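Local coordinates for protein probable serine protease HTRA3 (Homo sapiens, PDB 2P3W) that is probably a serine endopeptidase of the HtrA family, present here as its PDZ domain, which binds C-terminal peptide tails such as a phage-derived ligand, at residues R13-T16 and P17-D21. Residues are numbered along the deposited sequence; the frame is centred on the assembly and turned at random.
Sequences RTIT and PSLVD
Thr-16 is the N-cap of helix 17-26 in this PDZ domain and grips the first turn with two bonds. Its OG1 accepts from Leu-19 N at 3.2 Å. That bond is almost straight, with an N-H...O angle of 174°. The torsion explains the reach: OG1 lies between the backbone N and the carbonyl carbon (chi1 64°), turned toward the start of the helix. The Thr-16 carbonyl adds the first helical bond, from Val-20 N to Thr-16 O at 2.9 Å. Pro-17 follows the cap and fits the first position of the helix, where its missing N-H costs no helical bond. Thr-16 CB and Pro-17 CD are tight at 3.3 Å.

Leu-19 packs on the end of strand 10-14, at Arg-13 and Thr-14, while Val-20 packs on Ile-15 of the connecting loop. Leu-19 holds CG anti to its backbone N (chi1 -172°), which sends both methyls toward the strand. CD2 lies over one face of the Arg-13 guanidinium, offset toward its rim, and also meets Thr-14 O at 3.8 Å. CD1 approaches Arg-13 NH2 at 3.9 Å. The NH1 of this arginine is hydrogen-bonded to Gln-40 OE1. Leu-19 also touches Tyr-38, which brings the first turn against strand 37-42, the antiparallel partner of strand 10-14. Ile-15 of the loop touches the same tyrosine. The side chains of Ile-15 and Val-20 cross at about a right angle. There the methyl carbons Ile-15 CG2 and Val-20 CG2 meet at 3.6 Å.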
loop_
_atom_site.group_PDB
_atom_site.type_symbol
_atom_site.label_atom_id
_atom_site.label_comp_id
_atom_site.label_asym_id
_atom_site.label_seq_id
_atom_site.Cartn_x
_atom_site.Cartn_y
_atom_site.Cartn_z
ATOM N N ARG A 13 9.119 -7.037 3.223
ATOM C CA ARG A 13 9.284 -8.467 3.350
ATOM C C ARG A 13 10.560 -8.768 4.146
ATOM O O ARG A 13 11.607 -8.157 3.897
ATOM C CB ARG A 13 9.429 -9.078 1.953
ATOM C CG ARG A 13 8.182 -8.974 1.108
ATOM C CD ARG A 13 8.395 -9.471 -0.308
ATOM N NE ARG A 13 8.761 -10.888 -0.373
ATOM C CZ ARG A 13 9.191 -11.519 -1.467
ATOM N NH1 ARG A 13 9.373 -10.872 -2.621
ATOM N NH2 ARG A 13 9.460 -12.820 -1.416
ATOM N N THR A 14 10.488 -9.694 5.100
ATOM C CA THR A 14 11.686 -10.135 5.818
ATOM C C THR A 14 12.680 -10.873 4.897
ATOM O O THR A 14 12.288 -11.801 4.185
ATOM C CB THR A 14 11.305 -11.078 6.993
ATOM O OG1 THR A 14 10.430 -10.378 7.885
ATOM C CG2 THR A 14 12.542 -11.539 7.743
ATOM N N ILE A 15 13.958 -10.470 4.929
ATOM C CA ILE A 15 15.011 -11.200 4.213
ATOM C C ILE A 15 15.178 -12.591 4.827
ATOM O O ILE A 15 15.431 -12.738 6.036
ATOM C CB ILE A 15 16.361 -10.450 4.244
ATOM C CG1 ILE A 15 16.305 -9.128 3.434
ATOM C CG2 ILE A 15 17.510 -11.365 3.766
ATOM C CD1 ILE A 15 16.389 -9.263 1.951
ATOM N N THR A 16 15.035 -13.593 3.974
ATOM C CA THR A 16 15.249 -14.996 4.322
ATOM C C THR A 16 16.228 -15.571 3.308
ATOM O O THR A 16 16.465 -14.964 2.266
ATOM C CB THR A 16 13.936 -15.770 4.208
ATOM O OG1 THR A 16 13.504 -15.764 2.842
ATOM C CG2 THR A 16 12.865 -15.157 5.089
ATOM N N PRO A 17 16.793 -16.754 3.603
ATOM C CA PRO A 17 17.642 -17.445 2.626
ATOM C C PRO A 17 16.956 -17.643 1.272
ATOM O O PRO A 17 17.602 -17.493 0.232
ATOM C CB PRO A 17 17.918 -18.792 3.294
ATOM C CG PRO A 17 17.776 -18.524 4.742
ATOM C CD PRO A 17 16.722 -17.477 4.885
ATOM N N SER A 18 15.655 -17.945 1.296
ATOM C CA SER A 18 14.861 -18.125 0.081
ATOM C C SER A 18 14.886 -16.872 -0.786
ATOM O O SER A 18 15.190 -16.932 -1.983
ATOM C CB SER A 18 13.411 -18.462 0.445
ATOM O OG SER A 18 13.362 -19.667 1.186
ATOM N N LEU A 19 14.568 -15.740 -0.165
ATOM C CA LEU A 19 14.610 -14.459 -0.838
ATOM C C LEU A 19 16.033 -14.114 -1.306
ATOM O O LEU A 19 16.215 -13.611 -2.415
ATOM C CB LEU A 19 14.017 -13.368 0.086
ATOM C CG LEU A 19 13.775 -11.970 -0.474
ATOM C CD1 LEU A 19 13.226 -12.012 -1.884
ATOM C CD2 LEU A 19 12.846 -11.195 0.438
ATOM N N VAL A 20 17.047 -14.402 -0.493
ATOM C CA VAL A 20 18.436 -14.054 -0.871
ATOM C C VAL A 20 18.821 -14.766 -2.172
ATOM O O VAL A 20 19.487 -14.175 -3.033
ATOM C CB VAL A 20 19.479 -14.389 0.249
ATOM C CG1 VAL A 20 20.916 -14.156 -0.246
ATOM C CG2 VAL A 20 19.215 -13.573 1.519
ATOM N N ASP A 21 18.390 -16.023 -2.315
ATOM C CA ASP A 21 18.624 -16.788 -3.544
ATOM C C ASP A 21 18.024 -16.133 -4.789
ATOM O O ASP A 21 18.679 -16.087 -5.832
ATOM C CB ASP A 21 18.084 -18.223 -3.416
ATOM C CG ASP A 21 18.968 -19.105 -2.567
ATOM O OD1 ASP A 21 19.857 -18.572 -1.863
ATOM O OD2 ASP A 21 18.776 -20.335 -2.607
#